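Local coordinates for proteasome assembly chaperone family protein (Thermoplasma acidophilum, PDB 3GAA) that is of unknown function but, as a PAC2-family protein, may act as a proteasome assembly chaperone, at residues 110-124 and 171-185. Sequence-based numbering, arbitrary orientation.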
ATOM      1  N   LEU A 110     -17.301  14.094  -9.095  1.00 38.31           N
ATOM      2  CA  LEU A 110     -17.720  14.768 -10.318  1.00 38.40           C
ATOM      3  C   LEU A 110     -16.662  15.704 -10.867  1.00 38.10           C
ATOM      4  O   LEU A 110     -16.351  15.655 -12.068  1.00 38.19           O
ATOM      5  CB  LEU A 110     -19.006  15.559 -10.104  1.00 38.35           C
ATOM      6  CG  LEU A 110     -19.687  16.031 -11.377  1.00 38.26           C
ATOM      7  CD1 LEU A 110     -20.098  14.851 -12.276  1.00 36.85           C
ATOM      8  CD2 LEU A 110     -20.856  16.830 -10.955  1.00 37.40           C
ATOM      9  N   MET A 111     -16.100  16.548 -10.010  1.00 38.03           N
ATOM     10  CA  MET A 111     -15.148  17.512 -10.512  1.00 38.23           C
ATOM     11  C   MET A 111     -13.831  16.912 -10.918  1.00 39.28           C
ATOM     12  O   MET A 111     -13.152  17.516 -11.729  1.00 39.30           O
ATOM     13  CB  MET A 111     -14.988  18.698  -9.577  1.00 38.12           C
ATOM     14  CG  MET A 111     -16.219  19.661  -9.668  1.00 37.14           C
ATOM     15  SD  MET A 111     -16.447  20.267 -11.367  1.00 34.37           S
ATOM     16  CE  MET A 111     -14.777  21.025 -11.601  1.00 31.86           C
ATOM     17  N   ASN A 112     -13.481  15.727 -10.407  1.00 40.52           N
ATOM     18  CA  ASN A 112     -12.306  14.994 -10.905  1.00 42.07           C
ATOM     19  C   ASN A 112     -12.512  14.515 -12.330  1.00 41.90           C
ATOM     20  O   ASN A 112     -11.644  14.632 -13.161  1.00 42.55           O
ATOM     21  CB  ASN A 112     -11.958  13.773 -10.032  1.00 42.72           C
ATOM     22  CG  ASN A 112     -11.109  14.129  -8.820  1.00 46.22           C
ATOM     23  OD1 ASN A 112     -11.366  13.670  -7.705  1.00 50.22           O
ATOM     24  ND2 ASN A 112     -10.082  14.948  -9.031  1.00 53.04           N
ATOM     25  N   TRP A 113     -13.667  13.973 -12.623  1.00 42.03           N
ATOM     26  CA  TRP A 113     -13.902  13.467 -13.959  1.00 42.60           C
ATOM     27  C   TRP A 113     -14.000  14.616 -14.938  1.00 42.36           C
ATOM     28  O   TRP A 113     -13.509  14.527 -16.027  1.00 41.82           O
ATOM     29  CB  TRP A 113     -15.203  12.686 -13.948  1.00 43.43           C
ATOM     30  CG  TRP A 113     -15.560  12.034 -15.191  1.00 44.67           C
ATOM     31  CD1 TRP A 113     -15.307  10.781 -15.502  1.00 45.16           C
ATOM     32  CD2 TRP A 113     -16.322  12.593 -16.283  1.00 47.68           C
ATOM     33  NE1 TRP A 113     -15.835  10.487 -16.740  1.00 48.28           N
ATOM     34  CE2 TRP A 113     -16.443  11.595 -17.251  1.00 46.36           C
ATOM     35  CE3 TRP A 113     -16.899  13.845 -16.530  1.00 49.66           C
ATOM     36  CZ2 TRP A 113     -17.111  11.782 -18.458  1.00 45.27           C
ATOM     37  CZ3 TRP A 113     -17.576  14.035 -17.747  1.00 50.13           C
ATOM     38  CH2 TRP A 113     -17.664  12.996 -18.693  1.00 46.92           C
ATOM     39  N   ILE A 114     -14.668  15.683 -14.526  1.00 42.41           N
ATOM     40  CA  ILE A 114     -14.889  16.804 -15.381  1.00 42.52           C
ATOM     41  C   ILE A 114     -13.580  17.505 -15.621  1.00 43.51           C
ATOM     42  O   ILE A 114     -13.334  17.938 -16.707  1.00 44.27           O
ATOM     43  CB  ILE A 114     -15.935  17.762 -14.780  1.00 42.19           C
ATOM     44  CG1 ILE A 114     -17.309  17.154 -14.929  1.00 42.30           C
ATOM     45  CG2 ILE A 114     -16.000  19.055 -15.520  1.00 40.17           C
ATOM     46  CD1 ILE A 114     -18.361  17.956 -14.239  1.00 42.27           C
ATOM     47  N   ASP A 115     -12.736  17.636 -14.617  1.00 44.99           N
ATOM     48  CA  ASP A 115     -11.433  18.297 -14.800  1.00 46.19           C
ATOM     49  C   ASP A 115     -10.646  17.489 -15.841  1.00 47.16           C
ATOM     50  O   ASP A 115     -10.012  18.052 -16.716  1.00 47.00           O
ATOM     51  CB  ASP A 115     -10.657  18.397 -13.456  1.00 46.61           C
ATOM     52  CG  ASP A 115      -9.634  19.560 -13.415  1.00 47.48           C
ATOM     53  OD1 ASP A 115      -9.298  20.044 -14.534  1.00 46.67           O
ATOM     54  OD2 ASP A 115      -9.168  19.964 -12.265  1.00 45.18           O
ATOM     55  N   GLN A 116     -10.729  16.161 -15.771  1.00 48.60           N
ATOM     56  CA  GLN A 116      -9.920  15.288 -16.656  1.00 49.44           C
ATOM     57  C   GLN A 116     -10.450  15.172 -18.067  1.00 48.09           C
ATOM     58  O   GLN A 116      -9.683  14.936 -18.957  1.00 49.48           O
ATOM     59  CB  GLN A 116      -9.754  13.879 -16.055  1.00 50.63           C
ATOM     60  CG  GLN A 116      -8.291  13.504 -15.725  1.00 54.72           C
ATOM     61  CD  GLN A 116      -7.702  14.279 -14.531  1.00 60.00           C
ATOM     62  OE1 GLN A 116      -6.918  13.745 -13.736  1.00 63.31           O
ATOM     63  NE2 GLN A 116      -8.077  15.544 -14.409  1.00 64.47           N
ATOM     64  N   VAL A 117     -11.747  15.329 -18.261  1.00 46.27           N
ATOM     65  CA  VAL A 117     -12.365  15.408 -19.575  1.00 45.05           C
ATOM     66  C   VAL A 117     -12.011  16.736 -20.324  1.00 44.40           C
ATOM     67  O   VAL A 117     -12.275  16.872 -21.539  1.00 44.34           O
ATOM     68  CB  VAL A 117     -13.881  15.278 -19.387  1.00 45.22           C
ATOM     69  CG1 VAL A 117     -14.641  16.086 -20.375  1.00 46.42           C
ATOM     70  CG2 VAL A 117     -14.296  13.821 -19.401  1.00 46.00           C
ATOM     71  N   GLY A 118     -11.416  17.709 -19.623  1.00 42.55           N
ATOM     72  CA  GLY A 118     -10.944  18.932 -20.253  1.00 41.15           C
ATOM     73  C   GLY A 118     -11.952  20.057 -20.273  1.00 40.95           C
ATOM     74  O   GLY A 118     -11.799  21.025 -21.018  1.00 40.46           O
ATOM     75  N   ALA A 119     -12.979  19.967 -19.423  1.00 41.07           N
ATOM     76  CA  ALA A 119     -14.090  20.935 -19.450  1.00 40.47           C
ATOM     77  C   ALA A 119     -13.600  22.368 -19.252  1.00 39.95           C
ATOM     78  O   ALA A 119     -12.748  22.612 -18.441  1.00 40.03           O
ATOM     79  CB  ALA A 119     -15.112  20.584 -18.439  1.00 39.69           C
ATOM     80  N   SER A 120     -14.144  23.302 -20.015  1.00 39.98           N
ATOM     81  CA  SER A 120     -13.751  24.702 -19.940  1.00 39.67           C
ATOM     82  C   SER A 120     -14.550  25.424 -18.861  1.00 39.81           C
ATOM     83  O   SER A 120     -13.962  26.136 -18.091  1.00 41.26           O
ATOM     84  CB  SER A 120     -13.970  25.375 -21.285  1.00 39.23           C
ATOM     85  OG  SER A 120     -15.104  24.808 -21.949  1.00 39.05           O
ATOM     86  N   GLU A 121     -15.870  25.227 -18.792  1.00 39.44           N
ATOM     87  CA  GLU A 121     -16.770  25.998 -17.911  1.00 39.36           C
ATOM     88  C   GLU A 121     -17.896  25.112 -17.386  1.00 37.88           C
ATOM     89  O   GLU A 121     -18.489  24.369 -18.162  1.00 37.98           O
ATOM     90  CB  GLU A 121     -17.446  27.137 -18.671  1.00 39.79           C
ATOM     91  CG  GLU A 121     -16.579  27.860 -19.738  1.00 44.47           C
ATOM     92  CD  GLU A 121     -16.394  29.365 -19.466  1.00 51.33           C
ATOM     93  OE1 GLU A 121     -17.326  30.016 -18.896  1.00 53.30           O
ATOM     94  OE2 GLU A 121     -15.315  29.905 -19.843  1.00 56.45           O
ATOM     95  N   ILE A 122     -18.232  25.233 -16.109  1.00 35.74           N
ATOM     96  CA  ILE A 122     -19.286  24.443 -15.517  1.00 35.37           C
ATOM     97  C   ILE A 122     -20.423  25.337 -15.150  1.00 34.25           C
ATOM     98  O   ILE A 122     -20.191  26.312 -14.530  1.00 34.81           O
ATOM     99  CB  ILE A 122     -18.787  23.761 -14.253  1.00 35.97           C
ATOM    100  CG1 ILE A 122     -17.604  22.883 -14.635  1.00 38.28           C
ATOM    101  CG2 ILE A 122     -19.846  22.899 -13.613  1.00 31.97           C
ATOM    102  CD1 ILE A 122     -16.834  22.433 -13.446  1.00 43.54           C
ATOM    103  N   VAL A 123     -21.648  25.030 -15.531  1.00 32.88           N
ATOM    104  CA  VAL A 123     -22.744  25.912 -15.192  1.00 32.16           C
ATOM    105  C   VAL A 123     -23.653  25.129 -14.310  1.00 32.72           C
ATOM    106  O   VAL A 123     -24.005  24.015 -14.659  1.00 32.80           O
ATOM    107  CB  VAL A 123     -23.501  26.314 -16.435  1.00 32.00           C
ATOM    108  CG1 VAL A 123     -24.556  27.245 -16.087  1.00 29.11           C
ATOM    109  CG2 VAL A 123     -22.557  26.918 -17.440  1.00 30.85           C
ATOM    110  N   ILE A 124     -24.037  25.669 -13.160  1.00 33.23           N
ATOM    111  CA  ILE A 124     -25.005  24.956 -12.298  1.00 33.69           C
ATOM    112  C   ILE A 124     -26.390  25.586 -12.384  1.00 34.47           C
ATOM    113  O   ILE A 124     -26.554  26.812 -12.182  1.00 34.11           O
ATOM    114  CB  ILE A 124     -24.585  24.899 -10.864  1.00 33.47           C
ATOM    115  CG1 ILE A 124     -23.272  24.136 -10.757  1.00 33.75           C
ATOM    116  CG2 ILE A 124     -25.634  24.198 -10.085  1.00 31.72           C
ATOM    117  CD1 ILE A 124     -22.285  24.798  -9.822  1.00 34.24           C
ATOM    118  N   ILE A 171     -19.586  22.270  -5.945  1.00 34.06           N
ATOM    119  CA  ILE A 171     -18.971  22.432  -7.280  1.00 33.38           C
ATOM    120  C   ILE A 171     -18.280  23.799  -7.488  1.00 31.76           C
ATOM    121  O   ILE A 171     -17.199  23.884  -8.003  1.00 30.04           O
ATOM    122  CB  ILE A 171     -20.003  22.140  -8.397  1.00 34.14           C
ATOM    123  CG1 ILE A 171     -20.350  20.650  -8.322  1.00 34.20           C
ATOM    124  CG2 ILE A 171     -19.471  22.594  -9.823  1.00 30.90           C
ATOM    125  CD1 ILE A 171     -21.664  20.349  -8.893  1.00 36.26           C
ATOM    126  N   LEU A 172     -18.907  24.861  -7.060  1.00 31.05           N
ATOM    127  CA  LEU A 172     -18.249  26.128  -7.162  1.00 31.60           C
ATOM    128  C   LEU A 172     -16.856  26.129  -6.460  1.00 32.11           C
ATOM    129  O   LEU A 172     -15.859  26.702  -6.977  1.00 30.17           O
ATOM    130  CB  LEU A 172     -19.193  27.199  -6.632  1.00 31.28           C
ATOM    131  CG  LEU A 172     -20.031  27.872  -7.710  1.00 31.51           C
ATOM    132  CD1 LEU A 172     -20.013  27.060  -9.016  1.00 34.00           C
ATOM    133  CD2 LEU A 172     -21.440  28.171  -7.289  1.00 28.44           C
ATOM    134  N   ASN A 173     -16.776  25.474  -5.298  1.00 33.10           N
ATOM    135  CA  ASN A 173     -15.519  25.510  -4.545  1.00 34.52           C
ATOM    136  C   ASN A 173     -14.489  24.720  -5.303  1.00 35.68           C
ATOM    137  O   ASN A 173     -13.380  25.190  -5.551  1.00 36.46           O
ATOM    138  CB  ASN A 173     -15.676  24.993  -3.123  1.00 34.21           C
ATOM    139  CG  ASN A 173     -16.150  26.076  -2.173  1.00 35.12           C
ATOM    140  OD1 ASN A 173     -16.133  27.268  -2.494  1.00 37.69           O
ATOM    141  ND2 ASN A 173     -16.589  25.675  -1.021  1.00 33.44           N
ATOM    142  N   GLU A 174     -14.880  23.539  -5.752  1.00 35.93           N
ATOM    143  CA  GLU A 174     -13.990  22.782  -6.558  1.00 35.96           C
ATOM    144  C   GLU A 174     -13.488  23.569  -7.746  1.00 35.80           C
ATOM    145  O   GLU A 174     -12.333  23.496  -8.080  1.00 35.45           O
ATOM    146  CB  GLU A 174     -14.705  21.572  -7.036  1.00 36.87           C
ATOM    147  CG  GLU A 174     -14.868  20.544  -5.972  1.00 38.74           C
ATOM    148  CD  GLU A 174     -13.600  19.756  -5.606  1.00 41.94           C
ATOM    149  OE1 GLU A 174     -12.519  19.783  -6.293  1.00 40.89           O
ATOM    150  OE2 GLU A 174     -13.745  19.033  -4.592  1.00 48.31           O
ATOM    151  N   CYS A 175     -14.361  24.310  -8.395  1.00 35.92           N
ATOM    152  CA  CYS A 175     -13.955  25.058  -9.559  1.00 36.62           C
ATOM    153  C   CYS A 175     -12.952  26.092  -9.171  1.00 36.05           C
ATOM    154  O   CYS A 175     -11.918  26.210  -9.805  1.00 36.01           O
ATOM    155  CB  CYS A 175     -15.146  25.736 -10.225  1.00 36.63           C
ATOM    156  SG  CYS A 175     -16.106  24.616 -11.218  1.00 42.05           S
ATOM    157  N   LEU A 176     -13.280  26.866  -8.136  1.00 36.12           N
ATOM    158  CA  LEU A 176     -12.422  27.967  -7.730  1.00 35.37           C
ATOM    159  C   LEU A 176     -11.031  27.428  -7.428  1.00 35.27           C
ATOM    160  O   LEU A 176     -10.056  28.016  -7.805  1.00 36.28           O
ATOM    161  CB  LEU A 176     -12.954  28.703  -6.515  1.00 35.05           C
ATOM    162  CG  LEU A 176     -13.957  29.880  -6.574  1.00 35.21           C
ATOM    163  CD1 LEU A 176     -14.089  30.484  -7.942  1.00 31.40           C
ATOM    164  CD2 LEU A 176     -15.350  29.538  -5.931  1.00 31.24           C
ATOM    165  N   VAL A 177     -10.924  26.297  -6.785  1.00 34.88           N
ATOM    166  CA  VAL A 177      -9.612  25.764  -6.509  1.00 35.04           C
ATOM    167  C   VAL A 177      -8.893  25.204  -7.750  1.00 35.60           C
ATOM    168  O   VAL A 177      -7.674  25.396  -7.972  1.00 36.14           O
ATOM    169  CB  VAL A 177      -9.683  24.692  -5.458  1.00 34.74           C
ATOM    170  CG1 VAL A 177      -8.344  24.127  -5.368  1.00 33.70           C
ATOM    171  CG2 VAL A 177     -10.173  25.338  -4.079  1.00 33.92           C
ATOM    172  N   ARG A 178      -9.645  24.530  -8.591  1.00 36.13           N
ATOM    173  CA  ARG A 178      -9.071  23.956  -9.784  1.00 36.04           C
ATOM    174  C   ARG A 178      -8.761  24.965 -10.868  1.00 36.64           C
ATOM    175  O   ARG A 178      -8.181  24.597 -11.862  1.00 37.31           O
ATOM    176  CB  ARG A 178     -10.026  22.917 -10.331  1.00 36.21           C
ATOM    177  CG  ARG A 178     -10.115  21.709  -9.442  1.00 35.47           C
ATOM    178  CD  ARG A 178     -11.260  20.857  -9.860  1.00 38.72           C
ATOM    179  NE  ARG A 178     -11.544  19.762  -8.940  1.00 39.90           N
ATOM    180  CZ  ARG A 178     -10.940  18.591  -8.994  1.00 42.42           C
ATOM    181  NH1 ARG A 178     -10.026  18.374  -9.916  1.00 47.34           N
ATOM    182  NH2 ARG A 178     -11.261  17.621  -8.161  1.00 44.12           N
ATOM    183  N   LYS A 179      -9.138  26.222 -10.670  1.00 37.57           N
ATOM    184  CA  LYS A 179      -9.155  27.261 -11.710  1.00 38.41           C
ATOM    185  C   LYS A 179      -9.875  26.930 -13.011  1.00 37.28           C
ATOM    186  O   LYS A 179      -9.395  27.227 -14.069  1.00 37.67           O
ATOM    187  CB  LYS A 179      -7.745  27.762 -11.983  1.00 39.14           C
ATOM    188  CG  LYS A 179      -7.247  28.712 -10.902  1.00 45.34           C
ATOM    189  CD  LYS A 179      -6.372  29.865 -11.497  1.00 51.78           C
ATOM    190  CE  LYS A 179      -7.241  30.982 -12.159  1.00 54.65           C
ATOM    191  NZ  LYS A 179      -7.994  31.855 -11.151  1.00 56.64           N
ATOM    192  N   ILE A 180     -11.028  26.299 -12.920  1.00 37.09           N
ATOM    193  CA  ILE A 180     -11.961  26.194 -14.049  1.00 36.90           C
ATOM    194  C   ILE A 180     -13.101  27.178 -13.783  1.00 36.30           C
ATOM    195  O   ILE A 180     -13.463  27.373 -12.625  1.00 36.65           O
ATOM    196  CB  ILE A 180     -12.621  24.838 -14.100  1.00 37.37           C
ATOM    197  CG1 ILE A 180     -11.567  23.734 -14.134  1.00 38.07           C
ATOM    198  CG2 ILE A 180     -13.573  24.794 -15.282  1.00 37.67           C
ATOM    199  CD1 ILE A 180     -12.152  22.357 -14.135  1.00 39.48           C
ATOM    200  N   THR A 181     -13.669  27.774 -14.825  1.00 35.39           N
ATOM    201  CA  THR A 181     -14.707  28.790 -14.662  1.00 34.98           C
ATOM    202  C   THR A 181     -15.958  28.082 -14.287  1.00 34.76           C
ATOM    203  O   THR A 181     -16.356  27.189 -15.016  1.00 35.48           O
ATOM    204  CB  THR A 181     -15.010  29.549 -15.969  1.00 34.79           C
ATOM    205  OG1 THR A 181     -13.821  30.200 -16.394  1.00 34.52           O
ATOM    206  CG2 THR A 181     -16.117  30.590 -15.734  1.00 33.24           C
ATOM    207  N   GLY A 182     -16.547  28.461 -13.155  1.00 34.05           N
ATOM    208  CA  GLY A 182     -17.799  27.887 -12.677  1.00 33.94           C
ATOM    209  C   GLY A 182     -18.801  29.008 -12.405  1.00 33.81           C
ATOM    210  O   GLY A 182     -18.431  29.984 -11.764  1.00 34.85           O
ATOM    211  N   LEU A 183     -20.013  28.939 -12.962  1.00 32.79           N
ATOM    212  CA  LEU A 183     -21.063  29.816 -12.514  1.00 32.97           C
ATOM    213  C   LEU A 183     -22.282  29.056 -12.291  1.00 32.55           C
ATOM    214  O   LEU A 183     -22.337  27.897 -12.603  1.00 33.10           O
ATOM    215  CB  LEU A 183     -21.351  31.000 -13.426  1.00 33.18           C
ATOM    216  CG  LEU A 183     -21.608  30.822 -14.888  1.00 34.40           C
ATOM    217  CD1 LEU A 183     -20.262  30.463 -15.561  1.00 36.13           C
ATOM    218  CD2 LEU A 183     -22.663  29.782 -15.050  1.00 37.68           C
ATOM    219  N   SER A 184     -23.241  29.721 -11.681  1.00 32.41           N
ATOM    220  CA  SER A 184     -24.549  29.183 -11.496  1.00 32.85           C
ATOM    221  C   SER A 184     -25.618  30.188 -11.991  1.00 32.47           C
ATOM    222  O   SER A 184     -25.429  31.378 -11.855  1.00 32.96           O
ATOM    223  CB  SER A 184     -24.739  28.841 -10.028  1.00 32.53           C
ATOM    224  OG  SER A 184     -26.126  28.800  -9.771  1.00 34.36           O
ATOM    225  N   PHE A 185     -26.702  29.709 -12.608  1.00 32.03           N
ATOM    226  CA  PHE A 185     -27.858  30.559 -12.847  1.00 31.28           C
ATOM    227  C   PHE A 185     -29.004  30.084 -11.935  1.00 31.54           C
ATOM    228  O   PHE A 185     -29.231  28.870 -11.768  1.00 31.30           O
ATOM    229  CB  PHE A 185     -28.293  30.467 -14.302  1.00 31.64           C
ATOM    230  CG  PHE A 185     -27.311  31.045 -15.292  1.00 30.19           C
ATOM    231  CD1 PHE A 185     -26.925  32.365 -15.224  1.00 29.32           C
ATOM    232  CD2 PHE A 185     -26.834  30.293 -16.307  1.00 30.04           C
ATOM    233  CE1 PHE A 185     -26.086  32.899 -16.110  1.00 27.79           C
ATOM    234  CE2 PHE A 185     -25.954  30.839 -17.225  1.00 30.79           C
ATOM    235  CZ  PHE A 185     -25.580  32.133 -17.108  1.00 30.66           C
TER
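Met111 pushes into helix 171-178 as a knob into the hole made by Ile171, Glu174, Cys175 and Arg178. Bent at chi2 and chi3 (-58° and -57°), its chain slides past Glu174 in the opposite direction, Met111 CG lying 3.6 Å from Glu174 CB, and its CE ends near Cys175 SG and meets the CD1 tip of Ile180. Arg178 runs extended from CG to NE, with Met111 O over the centre of one guanidinium face. At the edge, Arg178 NH1 gives a nearly in-plane bond of 3.0 Å to the anti lone pair of Asp115 OD2, the carboxylate turned 74° from the guanidinium; Asp115 OD1 is salt-bridged to Arg22 of a second subunit. Arg178 NE reaches back to Glu174 OE1 at 2.8 Å, so one buried arginine joins two acids on different helices. Cutting Arg178 back to an alanine is likely to strip Glu174 of this charge partner, leave Asp115 to Arg22 of the second subunit, and open a gap beside Met111. From helix 171-178, Ile171 CG2 comes down on Ile122 CG2 and Ile124 CD1. Strands 121-124 and 181-185 pair in parallel, through Ile122 N to Thr181 O (2.9 Å) and onward to Phe185 N on Ile124 O, which Ser184 OG also meets from above the carbonyl plane. Two helix-to-strand units thus pack side by side: strand 121-130 lies between strands 28-32 and 181-190, and helix 196-210 covers the Val123 and Leu183 face.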